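Local coordinates for protein argonaute (Methanocaldococcus jannaschii, PDB 5G5S) that uses short single-stranded DNA guides to bind complementary target DNA strands and slice them, and may help defend the cell against invading genetic elements, at residues Tyr688-Lys701 and Glu705-Ile715. Residues are numbered along the deposited sequence; the frame is centred on the assembly and turned at random.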
loop_
_atom_site.group_PDB
_atom_site.type_symbol
_atom_site.label_atom_id
_atom_site.label_comp_id
_atom_site.label_asym_id
_atom_site.label_seq_id
_atom_site.Cartn_x
_atom_site.Cartn_y
_atom_site.Cartn_z
ATOM N N TYR A 688 7.063 -2.008 -2.623
ATOM C CA TYR A 688 7.475 -3.379 -2.887
ATOM C C TYR A 688 7.457 -4.269 -1.644
ATOM O O TYR A 688 7.187 -5.460 -1.775
ATOM C CB TYR A 688 8.801 -3.441 -3.668
ATOM C CG TYR A 688 8.668 -2.993 -5.110
ATOM C CD1 TYR A 688 7.742 -3.590 -5.965
ATOM C CD2 TYR A 688 9.526 -2.035 -5.644
ATOM C CE1 TYR A 688 7.637 -3.206 -7.303
ATOM C CE2 TYR A 688 9.434 -1.647 -6.979
ATOM C CZ TYR A 688 8.479 -2.226 -7.802
ATOM O OH TYR A 688 8.370 -1.826 -9.109
ATOM N N ALA A 689 7.696 -3.694 -0.443
ATOM C CA ALA A 689 7.588 -4.422 0.827
ATOM C C ALA A 689 6.115 -4.879 1.002
ATOM O O ALA A 689 5.863 -6.031 1.373
ATOM C CB ALA A 689 7.993 -3.533 1.995
ATOM N N ASP A 690 5.157 -3.976 0.697
ATOM C CA ASP A 690 3.729 -4.265 0.780
ATOM C C ASP A 690 3.311 -5.341 -0.232
ATOM O O ASP A 690 2.556 -6.241 0.125
ATOM C CB ASP A 690 2.888 -2.990 0.630
ATOM C CG ASP A 690 1.395 -3.257 0.734
ATOM O OD1 ASP A 690 0.942 -3.708 1.818
ATOM O OD2 ASP A 690 0.689 -3.082 -0.282
ATOM N N LYS A 691 3.841 -5.269 -1.470
ATOM C CA LYS A 691 3.585 -6.237 -2.539
ATOM C C LYS A 691 4.127 -7.642 -2.204
ATOM O O LYS A 691 3.539 -8.641 -2.634
ATOM C CB LYS A 691 4.164 -5.731 -3.873
ATOM C CG LYS A 691 3.216 -4.819 -4.664
ATOM C CD LYS A 691 3.844 -4.437 -6.000
ATOM C CE LYS A 691 2.830 -4.085 -7.076
ATOM N NZ LYS A 691 3.461 -3.416 -8.258
ATOM N N PHE A 692 5.239 -7.721 -1.451
ATOM C CA PHE A 692 5.820 -9.000 -1.055
ATOM C C PHE A 692 4.982 -9.647 0.039
ATOM O O PHE A 692 4.724 -10.849 -0.022
ATOM C CB PHE A 692 7.302 -8.875 -0.650
ATOM C CG PHE A 692 7.903 -10.184 -0.172
ATOM C CD1 PHE A 692 8.353 -11.134 -1.079
ATOM C CD2 PHE A 692 7.952 -10.493 1.183
ATOM C CE1 PHE A 692 8.878 -12.349 -0.639
ATOM C CE2 PHE A 692 8.486 -11.707 1.623
ATOM C CZ PHE A 692 8.948 -12.624 0.708
ATOM N N VAL A 693 4.538 -8.844 1.024
ATOM C CA VAL A 693 3.694 -9.301 2.135
ATOM C C VAL A 693 2.356 -9.853 1.607
ATOM O O VAL A 693 1.938 -10.929 2.049
ATOM C CB VAL A 693 3.586 -8.248 3.279
ATOM C CG1 VAL A 693 2.555 -8.649 4.339
ATOM C CG2 VAL A 693 4.952 -8.037 3.937
ATOM N N LYS A 694 1.748 -9.178 0.596
ATOM C CA LYS A 694 0.514 -9.643 -0.050
ATOM C C LYS A 694 0.758 -10.964 -0.780
ATOM O O LYS A 694 -0.044 -11.891 -0.631
ATOM C CB LYS A 694 -0.080 -8.597 -1.025
ATOM C CG LYS A 694 -0.546 -7.274 -0.401
ATOM C CD LYS A 694 -1.663 -7.428 0.637
ATOM C CE LYS A 694 -1.822 -6.194 1.495
ATOM N NZ LYS A 694 -2.530 -6.493 2.771
ATOM N N ALA A 695 1.876 -11.055 -1.532
ATOM C CA ALA A 695 2.297 -12.234 -2.290
ATOM C C ALA A 695 2.484 -13.445 -1.377
ATOM O O ALA A 695 2.032 -14.541 -1.710
ATOM C CB ALA A 695 3.586 -11.949 -3.048
ATOM N N LEU A 696 3.101 -13.234 -0.203
ATOM C CA LEU A 696 3.314 -14.291 0.774
ATOM C C LEU A 696 1.985 -14.761 1.392
ATOM O O LEU A 696 1.828 -15.949 1.689
ATOM C CB LEU A 696 4.312 -13.816 1.840
ATOM C CG LEU A 696 5.072 -14.878 2.642
ATOM C CD1 LEU A 696 5.195 -16.219 1.897
ATOM C CD2 LEU A 696 6.429 -14.358 3.039
ATOM N N GLY A 697 1.039 -13.826 1.527
ATOM C CA GLY A 697 -0.310 -14.086 2.013
ATOM C C GLY A 697 -1.091 -14.920 1.016
ATOM O O GLY A 697 -1.947 -15.714 1.413
ATOM N N LYS A 698 -0.796 -14.763 -0.298
ATOM C CA LYS A 698 -1.446 -15.577 -1.323
ATOM C C LYS A 698 -0.732 -16.900 -1.604
ATOM O O LYS A 698 -1.074 -17.614 -2.549
ATOM C CB LYS A 698 -1.892 -14.809 -2.578
ATOM C CG LYS A 698 -0.940 -13.795 -3.134
ATOM C CD LYS A 698 -1.621 -12.908 -4.163
ATOM C CE LYS A 698 -2.311 -11.717 -3.565
ATOM N NZ LYS A 698 -2.908 -10.870 -4.625
ATOM N N ASN A 699 0.201 -17.257 -0.705
ATOM C CA ASN A 699 0.997 -18.471 -0.724
ATOM C C ASN A 699 1.975 -18.608 -1.896
ATOM O O ASN A 699 2.171 -19.711 -2.416
ATOM C CB ASN A 699 0.162 -19.743 -0.408
ATOM C CG ASN A 699 -0.601 -19.650 0.902
ATOM O OD1 ASN A 699 -0.022 -19.509 1.993
ATOM N ND2 ASN A 699 -1.927 -19.688 0.821
ATOM N N TRP A 700 2.626 -17.478 -2.286
ATOM C CA TRP A 700 3.709 -17.459 -3.277
ATOM C C TRP A 700 4.916 -18.074 -2.548
ATOM O O TRP A 700 5.029 -17.935 -1.322
ATOM C CB TRP A 700 4.095 -16.019 -3.669
ATOM C CG TRP A 700 3.398 -15.449 -4.864
ATOM C CD1 TRP A 700 2.187 -14.818 -4.885
ATOM C CD2 TRP A 700 3.928 -15.344 -6.194
ATOM N NE1 TRP A 700 1.903 -14.378 -6.159
ATOM C CE2 TRP A 700 2.958 -14.682 -6.981
ATOM C CE3 TRP A 700 5.120 -15.771 -6.806
ATOM C CZ2 TRP A 700 3.145 -14.427 -8.346
ATOM C CZ3 TRP A 700 5.306 -15.508 -8.157
ATOM C CH2 TRP A 700 4.320 -14.859 -8.915
ATOM N N LYS A 701 5.817 -18.729 -3.294
ATOM C CA LYS A 701 7.026 -19.349 -2.746
ATOM C C LYS A 701 8.058 -18.283 -2.344
ATOM O O LYS A 701 8.200 -17.271 -3.034
ATOM C CB LYS A 701 7.632 -20.295 -3.797
ATOM C CG LYS A 701 8.789 -21.157 -3.311
ATOM C CD LYS A 701 9.377 -22.007 -4.437
ATOM C CE LYS A 701 10.599 -21.381 -5.068
ATOM N NZ LYS A 701 11.210 -22.273 -6.088
ATOM N N GLU A 705 17.527 -17.148 -2.521
ATOM C CA GLU A 705 18.580 -16.719 -3.442
ATOM C C GLU A 705 18.119 -15.550 -4.301
ATOM O O GLU A 705 18.863 -14.571 -4.440
ATOM C CB GLU A 705 19.075 -17.884 -4.313
ATOM N N LEU A 706 16.874 -15.637 -4.835
ATOM C CA LEU A 706 16.276 -14.610 -5.684
ATOM C C LEU A 706 15.988 -13.322 -4.948
ATOM O O LEU A 706 16.207 -12.266 -5.519
ATOM C CB LEU A 706 15.010 -15.105 -6.414
ATOM C CG LEU A 706 15.106 -16.310 -7.359
ATOM C CD1 LEU A 706 13.879 -16.394 -8.207
ATOM C CD2 LEU A 706 16.347 -16.264 -8.252
ATOM N N LEU A 707 15.485 -13.398 -3.705
ATOM C CA LEU A 707 15.176 -12.211 -2.884
ATOM C C LEU A 707 16.447 -11.476 -2.453
ATOM O O LEU A 707 16.443 -10.251 -2.376
ATOM C CB LEU A 707 14.303 -12.568 -1.662
ATOM C CG LEU A 707 12.916 -13.160 -1.953
ATOM C CD1 LEU A 707 12.302 -13.731 -0.708
ATOM C CD2 LEU A 707 11.997 -12.143 -2.595
ATOM N N LYS A 708 17.535 -12.234 -2.206
ATOM C CA LYS A 708 18.866 -11.734 -1.855
ATOM C C LYS A 708 19.421 -10.918 -3.034
ATOM O O LYS A 708 20.121 -9.919 -2.827
ATOM C CB LYS A 708 19.802 -12.922 -1.554
ATOM C CG LYS A 708 21.125 -12.515 -0.921
ATOM C CD LYS A 708 21.969 -13.706 -0.522
ATOM C CE LYS A 708 23.169 -13.272 0.284
ATOM N NZ LYS A 708 24.058 -14.419 0.621
ATOM N N HIS A 709 19.110 -11.371 -4.271
ATOM C CA HIS A 709 19.526 -10.730 -5.509
ATOM C C HIS A 709 18.531 -9.671 -6.005
ATOM O O HIS A 709 18.746 -9.079 -7.057
ATOM C CB HIS A 709 19.851 -11.778 -6.575
ATOM C CG HIS A 709 21.205 -12.371 -6.399
ATOM N ND1 HIS A 709 21.420 -13.444 -5.545
ATOM C CD2 HIS A 709 22.387 -11.999 -6.941
ATOM C CE1 HIS A 709 22.715 -13.705 -5.616
ATOM N NE2 HIS A 709 23.337 -12.867 -6.452
ATOM N N GLY A 710 17.467 -9.446 -5.242
ATOM C CA GLY A 710 16.451 -8.442 -5.534
ATOM C C GLY A 710 15.507 -8.710 -6.694
ATOM O O GLY A 710 14.992 -7.755 -7.277
ATOM N N PHE A 711 15.235 -9.997 -7.024
ATOM C CA PHE A 711 14.282 -10.364 -8.086
ATOM C C PHE A 711 12.859 -10.034 -7.593
ATOM O O PHE A 711 12.446 -10.549 -6.554
ATOM C CB PHE A 711 14.351 -11.874 -8.416
ATOM C CG PHE A 711 15.512 -12.379 -9.241
ATOM C CD1 PHE A 711 16.822 -12.234 -8.794
ATOM C CD2 PHE A 711 15.291 -13.081 -10.417
ATOM C CE1 PHE A 711 17.892 -12.722 -9.548
ATOM C CE2 PHE A 711 16.363 -13.573 -11.169
ATOM C CZ PHE A 711 17.654 -13.399 -10.724
ATOM N N LEU A 712 12.115 -9.199 -8.350
ATOM C CA LEU A 712 10.737 -8.829 -8.049
ATOM C C LEU A 712 9.820 -9.814 -8.780
ATOM O O LEU A 712 8.918 -9.405 -9.533
ATOM C CB LEU A 712 10.442 -7.367 -8.482
ATOM C CG LEU A 712 11.223 -6.236 -7.792
ATOM C CD1 LEU A 712 11.084 -4.931 -8.575
ATOM C CD2 LEU A 712 10.768 -6.033 -6.344
ATOM N N TYR A 713 10.064 -11.128 -8.559
ATOM C CA TYR A 713 9.329 -12.223 -9.199
ATOM C C TYR A 713 7.842 -12.288 -8.844
ATOM O O TYR A 713 7.076 -12.946 -9.539
ATOM C CB TYR A 713 10.005 -13.573 -8.900
ATOM C CG TYR A 713 9.997 -13.998 -7.443
ATOM C CD1 TYR A 713 8.844 -14.505 -6.849
ATOM C CD2 TYR A 713 11.165 -13.987 -6.688
ATOM C CE1 TYR A 713 8.828 -14.882 -5.509
ATOM C CE2 TYR A 713 11.170 -14.403 -5.359
ATOM C CZ TYR A 713 10.003 -14.866 -4.779
ATOM O OH TYR A 713 10.010 -15.316 -3.485
ATOM N N PHE A 714 7.459 -11.658 -7.733
ATOM C CA PHE A 714 6.097 -11.660 -7.198
ATOM C C PHE A 714 5.211 -10.489 -7.703
ATOM O O PHE A 714 4.028 -10.442 -7.356
ATOM C CB PHE A 714 6.163 -11.683 -5.656
ATOM C CG PHE A 714 7.111 -10.645 -5.092
ATOM C CD1 PHE A 714 6.694 -9.330 -4.899
ATOM C CD2 PHE A 714 8.430 -10.977 -4.779
ATOM C CE1 PHE A 714 7.581 -8.364 -4.416
ATOM C CE2 PHE A 714 9.318 -10.008 -4.311
ATOM C CZ PHE A 714 8.884 -8.712 -4.115
ATOM N N ILE A 715 5.759 -9.574 -8.531
ATOM C CA ILE A 715 5.004 -8.400 -9.004
ATOM C C ILE A 715 3.967 -8.682 -10.111
ATOM O O ILE A 715 2.838 -8.157 -10.005
ATOM C CB ILE A 715 5.845 -7.089 -9.197
ATOM C CG1 ILE A 715 6.676 -7.098 -10.521
ATOM C CG2 ILE A 715 6.698 -6.813 -7.957
ATOM C CD1 ILE A 715 7.402 -5.782 -10.957
ATOM O OXT ILE A 715 4.253 -9.471 -11.033
#
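Phe714 meets Phe692 in a T-shaped pair: the Phe692 edge is turned to one Phe714 face, with planes at 73° and centroids 5.2 Å apart. Phe692 CB lies over that same face in a CH-pi contact, 4.1 Å from the Phe714 centroid. Phe714 CG lies between the backbone N and the carbonyl carbon (chi1 49°), which lays the ring on Phe692 CB and CD1.

Two further CH-pi contacts flank this pair. Leu712 CD1 stands 4.0 Å from the Tyr688 ring centroid, over the face. Near the end of the helix, Phe714 CA lies 4.0 Å from the centroid of the Trp700 six-membered ring, only 8° off its normal.

Apolar contacts fill in around the rings. Ala695 CB touches Phe714 CB at 3.7 Å, both methyls of Leu707 reach Phe692 CE1, each at 3.7 Å, and Ile715 CG2 approaches the Tyr688 ring obliquely.

The polar link is one hydrogen bond, Tyr713 OH to Lys701 O (2.7 Å), lying in the carbonyl plane on a lone pair; Asp703 N also bonds that hydroxyl. Tyr688 OH hydrogen-bonds Ser671 OG, of a guide-contacting residue, and Tyr670 N, and the terminal carboxylate of Ile715 forms a salt bridge with Lys485.

Aromatic and aliphatic packing thus folds the C-terminal tail of the PIWI region back onto the helix bearing Asp690, probably a catalytic metal ligand, and brings the terminal carboxylate to a probable divalent-cation site.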